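Local coordinates for protein BamaA.19900.a (Balamuthia mandrillaris, PDB 6VZZ) that binds glucose and probably phosphorylates it at the expense of ATP, as a glucokinase of the actin-like ATPase clan, at residues 238-243 / 313-318; 243-248 / 253-258. All blocks are in the same frame, centred on the assembly; numbering follows the deposited sequence.

Contact 1 of 2, residues 238-243 / 313-318; sequences TRLLEY and FKFLMR
Glu237 OE1, one helical turn ahead of the Leu241 side chain that meets Phe315, is gripped by two salt bridges from helix 303-327, one from Lys314 NZ and one from Arg318 NH1. These bonds flank an apolar helix-helix contact in a domain of the actin-like ATPase fold, between helices 234-249 and 303-327. The guanidinium of Arg318 has two more partners, with NE paired to Glu356 OE1 and NH2 donating to Ser225 O, so all three of its nitrogens have partners, which should restrict its rotation.

The helices are not close-packed here: the closest pair of CA atoms, of Leu241 and Phe315, is 11.2 Å apart. Phe315 covers nearly half that gap, its own CA and CZ lying 5.1 Å apart. With CG anti to the carbonyl carbon (chi1 -84°), the ring projects away from its helix with CE1, CZ and CE2 leading. Leu241 uses the same first-torsion arrangement (chi1 -63°) and brings only its CD2 branch to the ring, obliquely. The contact is modest, burying 99 Å² in all; Leu240 and Phe315 are buried, Leu241 only in part. Thr269 and Trp272 of helix 263-276 also pack on Leu240. Around the ring tip the leucine methyls are spread out: Leu241 CD2 stands 4.0 Å from Phe315 CZ, whereas Leu240 CD2 is 4.4 Å from Phe315 CE1.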
loop_
_atom_site.group_PDB
_atom_site.type_symbol
_atom_site.label_atom_id
_atom_site.label_comp_id
_atom_site.label_asym_id
_atom_site.label_seq_id
_atom_site.Cartn_x
_atom_site.Cartn_y
_atom_site.Cartn_z
ATOM N N THR A 238 20.789 -13.738 4.452
ATOM C CA THR A 238 21.441 -12.755 5.309
ATOM C C THR A 238 22.770 -12.302 4.717
ATOM O O THR A 238 23.093 -11.109 4.751
ATOM C CB THR A 238 21.641 -13.338 6.709
ATOM O OG1 THR A 238 20.371 -13.777 7.216
ATOM C CG2 THR A 238 22.215 -12.292 7.637
ATOM N N ARG A 239 23.547 -13.234 4.156
ATOM C CA ARG A 239 24.801 -12.842 3.519
ATOM C C ARG A 239 24.545 -11.961 2.300
ATOM O O ARG A 239 25.225 -10.946 2.107
ATOM C CB ARG A 239 25.616 -14.078 3.138
ATOM C CG ARG A 239 26.110 -14.908 4.331
ATOM C CD ARG A 239 27.268 -15.836 3.956
ATOM N NE ARG A 239 26.953 -16.705 2.824
ATOM C CZ ARG A 239 26.313 -17.873 2.918
ATOM N NH1 ARG A 239 25.911 -18.333 4.101
ATOM N NH2 ARG A 239 26.071 -18.590 1.826
ATOM N N LEU A 240 23.550 -12.318 1.480
ATOM C CA LEU A 240 23.255 -11.531 0.287
ATOM C C LEU A 240 22.797 -10.124 0.650
ATOM O O LEU A 240 23.241 -9.144 0.042
ATOM C CB LEU A 240 22.196 -12.236 -0.562
ATOM C CG LEU A 240 21.518 -11.376 -1.634
ATOM C CD1 LEU A 240 22.513 -10.915 -2.700
ATOM C CD2 LEU A 240 20.374 -12.133 -2.258
ATOM N N LEU A 241 21.901 -10.010 1.634
ATOM C CA LEU A 241 21.431 -8.699 2.062
ATOM C C LEU A 241 22.569 -7.859 2.637
ATOM O O LEU A 241 22.639 -6.648 2.397
ATOM C CB LEU A 241 20.310 -8.869 3.081
ATOM C CG LEU A 241 19.045 -9.565 2.578
ATOM C CD1 LEU A 241 18.055 -9.790 3.712
ATOM C CD2 LEU A 241 18.398 -8.770 1.447
ATOM N N GLU A 242 23.479 -8.483 3.392
ATOM C CA GLU A 242 24.602 -7.740 3.952
ATOM C C GLU A 242 25.599 -7.339 2.873
ATOM O O GLU A 242 26.213 -6.269 2.960
ATOM C CB GLU A 242 25.291 -8.565 5.038
ATOM C CG GLU A 242 24.482 -8.696 6.311
ATOM C CD GLU A 242 25.118 -9.621 7.347
ATOM O OE1 GLU A 242 24.440 -9.939 8.349
ATOM O OE2 GLU A 242 26.292 -10.023 7.174
ATOM N N TYR A 243 25.769 -8.179 1.853
ATOM C CA TYR A 243 26.660 -7.846 0.746
ATOM C C TYR A 243 26.135 -6.638 -0.021
ATOM O O TYR A 243 26.863 -5.662 -0.244
ATOM C CB TYR A 243 26.799 -9.071 -0.158
ATOM C CG TYR A 243 27.614 -8.925 -1.426
ATOM C CD1 TYR A 243 27.032 -8.455 -2.608
ATOM C CD2 TYR A 243 28.943 -9.326 -1.466
ATOM C CE1 TYR A 243 27.766 -8.354 -3.775
ATOM C CE2 TYR A 243 29.682 -9.230 -2.624
ATOM C CZ TYR A 243 29.097 -8.746 -3.774
ATOM O OH TYR A 243 29.850 -8.658 -4.924
ATOM N N PHE A 313 13.831 -13.377 -8.562
ATOM C CA PHE A 313 12.391 -13.583 -8.610
ATOM C C PHE A 313 11.823 -13.936 -7.250
ATOM O O PHE A 313 10.646 -13.657 -6.984
ATOM C CB PHE A 313 12.046 -14.653 -9.634
ATOM C CG PHE A 313 11.705 -14.089 -10.966
ATOM C CD1 PHE A 313 10.547 -13.350 -11.132
ATOM C CD2 PHE A 313 12.548 -14.257 -12.043
ATOM C CE1 PHE A 313 10.225 -12.805 -12.353
ATOM C CE2 PHE A 313 12.227 -13.709 -13.270
ATOM C CZ PHE A 313 11.064 -12.981 -13.424
ATOM N N LYS A 314 12.631 -14.539 -6.377
ATOM C CA LYS A 314 12.166 -14.795 -5.021
ATOM C C LYS A 314 11.767 -13.496 -4.333
ATOM O O LYS A 314 10.702 -13.407 -3.712
ATOM C CB LYS A 314 13.240 -15.530 -4.222
ATOM C CG LYS A 314 12.820 -15.821 -2.795
ATOM C CD LYS A 314 13.408 -17.126 -2.284
ATOM C CE LYS A 314 14.837 -16.956 -1.813
ATOM N NZ LYS A 314 15.304 -18.143 -1.016
ATOM N N PHE A 315 12.595 -12.459 -4.460
ATOM C CA PHE A 315 12.265 -11.209 -3.790
ATOM C C PHE A 315 11.137 -10.475 -4.495
ATOM O O PHE A 315 10.387 -9.740 -3.845
ATOM C CB PHE A 315 13.499 -10.324 -3.660
ATOM C CG PHE A 315 14.340 -10.664 -2.470
ATOM C CD1 PHE A 315 15.258 -11.706 -2.530
ATOM C CD2 PHE A 315 14.191 -9.969 -1.280
ATOM C CE1 PHE A 315 16.025 -12.040 -1.422
ATOM C CE2 PHE A 315 14.949 -10.292 -0.176
ATOM C CZ PHE A 315 15.873 -11.329 -0.242
ATOM N N LEU A 316 10.984 -10.667 -5.806
ATOM C CA LEU A 316 9.779 -10.164 -6.460
ATOM C C LEU A 316 8.535 -10.826 -5.876
ATOM O O LEU A 316 7.537 -10.154 -5.597
ATOM C CB LEU A 316 9.849 -10.392 -7.970
ATOM C CG LEU A 316 8.536 -10.076 -8.698
ATOM C CD1 LEU A 316 8.268 -8.585 -8.700
ATOM C CD2 LEU A 316 8.547 -10.620 -10.106
ATOM N N MET A 317 8.587 -12.144 -5.657
ATOM C CA MET A 317 7.451 -12.820 -5.042
ATOM C C MET A 317 7.223 -12.360 -3.604
ATOM O O MET A 317 6.082 -12.355 -3.137
ATOM C CB MET A 317 7.646 -14.336 -5.087
ATOM C CG MET A 317 7.563 -14.949 -6.475
ATOM S SD MET A 317 5.933 -14.769 -7.230
ATOM C CE MET A 317 6.277 -13.626 -8.556
ATOM N N ARG A 318 8.283 -11.972 -2.882
ATOM C CA ARG A 318 8.094 -11.581 -1.486
ATOM C C ARG A 318 7.405 -10.224 -1.365
ATOM O O ARG A 318 6.528 -10.045 -0.511
ATOM C CB ARG A 318 9.425 -11.559 -0.745
ATOM C CG ARG A 318 9.268 -11.262 0.731
ATOM C CD ARG A 318 10.520 -11.654 1.499
ATOM N NE ARG A 318 10.999 -12.955 1.055
ATOM C CZ ARG A 318 12.212 -13.440 1.301
ATOM N NH1 ARG A 318 12.552 -14.627 0.822
ATOM N NH2 ARG A 318 13.088 -12.731 2.004
#

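Contact 2 of 2, residues 243-248 / 253-258; sequences YISEKL and HAIEYE. With CA (calcium ion), chain D; BGC (beta-D-glucopyranose), chain B.
The glucose pocket and a calcium site lie at far ends of this helix-to-loop contact, in which Ser245 and Ile244 of helix 234-249 hold the returning residues 253-258. The chain leaves the helix and folds back within a few residues, and one hydrogen bond pins the return: Ser245 OG donates to His253 O at 2.7 Å. The bond is fairly straight at the acceptor, with a C=O...OG angle of 159° and the donor tilted 19° from the carbonyl plane. OG can reach the loop because it stands anti to the serine backbone N (chi1 179°).

Beside this bond, Ile255 is directed toward the helix and touches it with CG2 and CD1. Its CG2 settles over the backbone, 3.5 Å from Ser245 N, and lies 3.7 Å from Ser245 CB. The same methyl is 3.8 Å from Ile244 CG2, while Ile255 CD1 touches that same Ile244 CG2 methyl at 3.9 Å; the two isoleucines cross at roughly a right angle.

Farther along the loop, Glu258 OE1 accepts a hydrogen bond of 2.6 Å from O1 of the beta-D-glucopyranose. Leu195 N also bonds Glu258 OE1, while Asn116 ND2 and Arg264 NH2 hold OE2, so each carboxylate oxygen has two partners, which should hold the group's orientation. On the outer side of the helix, Glu246 binds calcium through both oxygens, OE1 being the nearer at 2.5 Å, and Asn250 belongs to the same site. Tyr257 lies against Phe315 and Arg318, so residues 253-258 bridge helix 234-249, through Ile255, and helix 303-327, through Tyr257, while helix 263-276 packs against Ile244 with Ile268 and Thr269.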
loop_
_atom_site.group_PDB
_atom_site.type_symbol
_atom_site.label_atom_id
_atom_site.label_comp_id
_atom_site.label_asym_id
_atom_site.label_seq_id
_atom_site.Cartn_x
_atom_site.Cartn_y
_atom_site.Cartn_z
ATOM N N TYR A 243 25.769 -8.179 1.853
ATOM C CA TYR A 243 26.660 -7.846 0.746
ATOM C C TYR A 243 26.135 -6.638 -0.021
ATOM O O TYR A 243 26.863 -5.662 -0.244
ATOM C CB TYR A 243 26.799 -9.071 -0.158
ATOM C CG TYR A 243 27.614 -8.925 -1.426
ATOM C CD1 TYR A 243 27.032 -8.455 -2.608
ATOM C CD2 TYR A 243 28.943 -9.326 -1.466
ATOM C CE1 TYR A 243 27.766 -8.354 -3.775
ATOM C CE2 TYR A 243 29.682 -9.230 -2.624
ATOM C CZ TYR A 243 29.097 -8.746 -3.774
ATOM O OH TYR A 243 29.850 -8.658 -4.924
ATOM N N ILE A 244 24.856 -6.676 -0.412
ATOM C CA ILE A 244 24.276 -5.553 -1.141
ATOM C C ILE A 244 24.223 -4.315 -0.258
ATOM O O ILE A 244 24.541 -3.206 -0.705
ATOM C CB ILE A 244 22.885 -5.925 -1.680
ATOM C CG1 ILE A 244 23.006 -7.091 -2.657
ATOM C CG2 ILE A 244 22.230 -4.724 -2.342
ATOM C CD1 ILE A 244 21.726 -7.454 -3.310
ATOM N N SER A 245 23.828 -4.479 1.006
ATOM C CA SER A 245 23.791 -3.337 1.908
ATOM C C SER A 245 25.168 -2.723 2.057
ATOM O O SER A 245 25.302 -1.501 2.172
ATOM C CB SER A 245 23.251 -3.751 3.268
ATOM O OG SER A 245 23.250 -2.645 4.145
ATOM N N GLU A 246 26.206 -3.555 2.040
ATOM C CA GLU A 246 27.568 -3.037 2.083
ATOM C C GLU A 246 27.885 -2.217 0.838
ATOM O O GLU A 246 28.303 -1.058 0.937
ATOM C CB GLU A 246 28.558 -4.191 2.241
ATOM C CG GLU A 246 30.000 -3.844 1.975
ATOM C CD GLU A 246 30.488 -2.684 2.815
ATOM O OE1 GLU A 246 31.185 -1.790 2.258
ATOM O OE2 GLU A 246 30.184 -2.674 4.033
ATOM N N LYS A 247 27.665 -2.791 -0.346
ATOM C CA LYS A 247 28.128 -2.138 -1.565
ATOM C C LYS A 247 27.338 -0.867 -1.874
ATOM O O LYS A 247 27.903 0.089 -2.415
ATOM C CB LYS A 247 28.071 -3.118 -2.737
ATOM N N LEU A 248 26.052 -0.818 -1.523
ATOM C CA LEU A 248 25.227 0.346 -1.844
ATOM C C LEU A 248 25.179 1.382 -0.723
ATOM O O LEU A 248 25.113 2.584 -0.998
ATOM C CB LEU A 248 23.799 -0.092 -2.174
ATOM C CG LEU A 248 23.607 -1.006 -3.386
ATOM C CD1 LEU A 248 22.126 -1.295 -3.594
ATOM C CD2 LEU A 248 24.233 -0.406 -4.646
ATOM N N HIS A 253 21.955 1.000 5.868
ATOM C CA HIS A 253 20.518 0.846 5.671
ATOM C C HIS A 253 20.198 -0.571 5.224
ATOM O O HIS A 253 21.028 -1.245 4.608
ATOM C CB HIS A 253 19.943 1.820 4.613
ATOM C CG HIS A 253 20.118 3.267 4.946
ATOM N ND1 HIS A 253 20.779 4.145 4.112
ATOM C CD2 HIS A 253 19.707 3.996 6.008
ATOM C CE1 HIS A 253 20.780 5.351 4.653
ATOM N NE2 HIS A 253 20.134 5.288 5.803
ATOM N N ALA A 254 18.979 -1.008 5.542
ATOM C CA ALA A 254 18.424 -2.210 4.937
ATOM C C ALA A 254 18.074 -1.927 3.483
ATOM O O ALA A 254 17.509 -0.878 3.164
ATOM C CB ALA A 254 17.182 -2.664 5.700
ATOM N N ILE A 255 18.400 -2.870 2.596
ATOM C CA ILE A 255 18.269 -2.589 1.165
ATOM C C ILE A 255 16.798 -2.521 0.758
ATOM O O ILE A 255 15.898 -3.034 1.437
ATOM C CB ILE A 255 19.035 -3.623 0.324
ATOM C CG1 ILE A 255 18.308 -4.962 0.274
ATOM C CG2 ILE A 255 20.422 -3.837 0.889
ATOM C CD1 ILE A 255 18.975 -5.954 -0.686
ATOM N N GLU A 256 16.551 -1.842 -0.355
ATOM C CA GLU A 256 15.225 -1.777 -0.953
ATOM C C GLU A 256 15.007 -2.999 -1.822
ATOM O O GLU A 256 15.960 -3.610 -2.315
ATOM C CB GLU A 256 15.053 -0.521 -1.816
ATOM C CG GLU A 256 15.574 0.764 -1.215
ATOM C CD GLU A 256 15.386 1.950 -2.141
ATOM O OE1 GLU A 256 15.200 1.737 -3.362
ATOM O OE2 GLU A 256 15.410 3.100 -1.647
ATOM N N TYR A 257 13.731 -3.354 -2.013
ATOM C CA TYR A 257 13.421 -4.463 -2.911
ATOM C C TYR A 257 14.029 -4.227 -4.289
ATOM O O TYR A 257 14.525 -5.168 -4.924
ATOM C CB TYR A 257 11.909 -4.672 -3.014
ATOM C CG TYR A 257 11.330 -5.540 -1.913
ATOM C CD1 TYR A 257 11.500 -6.920 -1.925
ATOM C CD2 TYR A 257 10.606 -4.982 -0.861
ATOM C CE1 TYR A 257 10.969 -7.715 -0.922
ATOM C CE2 TYR A 257 10.079 -5.770 0.137
ATOM C CZ TYR A 257 10.264 -7.137 0.108
ATOM O OH TYR A 257 9.734 -7.932 1.108
ATOM N N GLU A 258 14.038 -2.964 -4.749
ATOM C CA GLU A 258 14.623 -2.631 -6.046
ATOM C C GLU A 258 16.128 -2.888 -6.082
ATOM O O GLU A 258 16.696 -3.054 -7.170
ATOM C CB GLU A 258 14.331 -1.170 -6.402
ATOM C CG GLU A 258 14.772 -0.780 -7.812
ATOM C CD GLU A 258 14.378 0.639 -8.201
ATOM O OE1 GLU A 258 13.167 0.908 -8.334
ATOM O OE2 GLU A 258 15.281 1.491 -8.373
HETATM CA CA CA D . 32.171 -0.763 4.289
HETATM C C2 BGC B . 10.711 4.559 -9.641
HETATM C C3 BGC B . 9.239 4.390 -9.981
HETATM C C4 BGC B . 9.091 3.652 -11.305
HETATM C C5 BGC B . 9.867 2.341 -11.244
HETATM C C6 BGC B . 9.825 1.541 -12.524
HETATM C C1 BGC B . 11.381 3.194 -9.652
HETATM O O1 BGC B . 12.704 3.278 -9.267
HETATM O O2 BGC B . 10.854 5.173 -8.366
HETATM O O3 BGC B . 8.591 5.654 -10.031
HETATM O O4 BGC B . 7.723 3.354 -11.546
HETATM O O5 BGC B . 11.241 2.625 -10.952
HETATM O O6 BGC B . 10.111 2.345 -13.650
#

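Overall arrangement
Both contacts use helix 234-249, and their ranges overlap at Tyr243; their centres lie about 10 Å apart. Along the chain, contact 1 brings helix 303-327 back to the helix, whereas contact 2 closes earlier, just after the helix ends, within the span contact 1 encloses. They touch directly: Leu241 CD2 is 3.6 Å from Ile255 CD1, and Phe315 O is 3.6 Å from Tyr257 CD1. The two contacts thus pack together, linking both helices to the loop that carries Glu258; both also touch the second subunit, consistent with a position between sugar pocket and subunit interface.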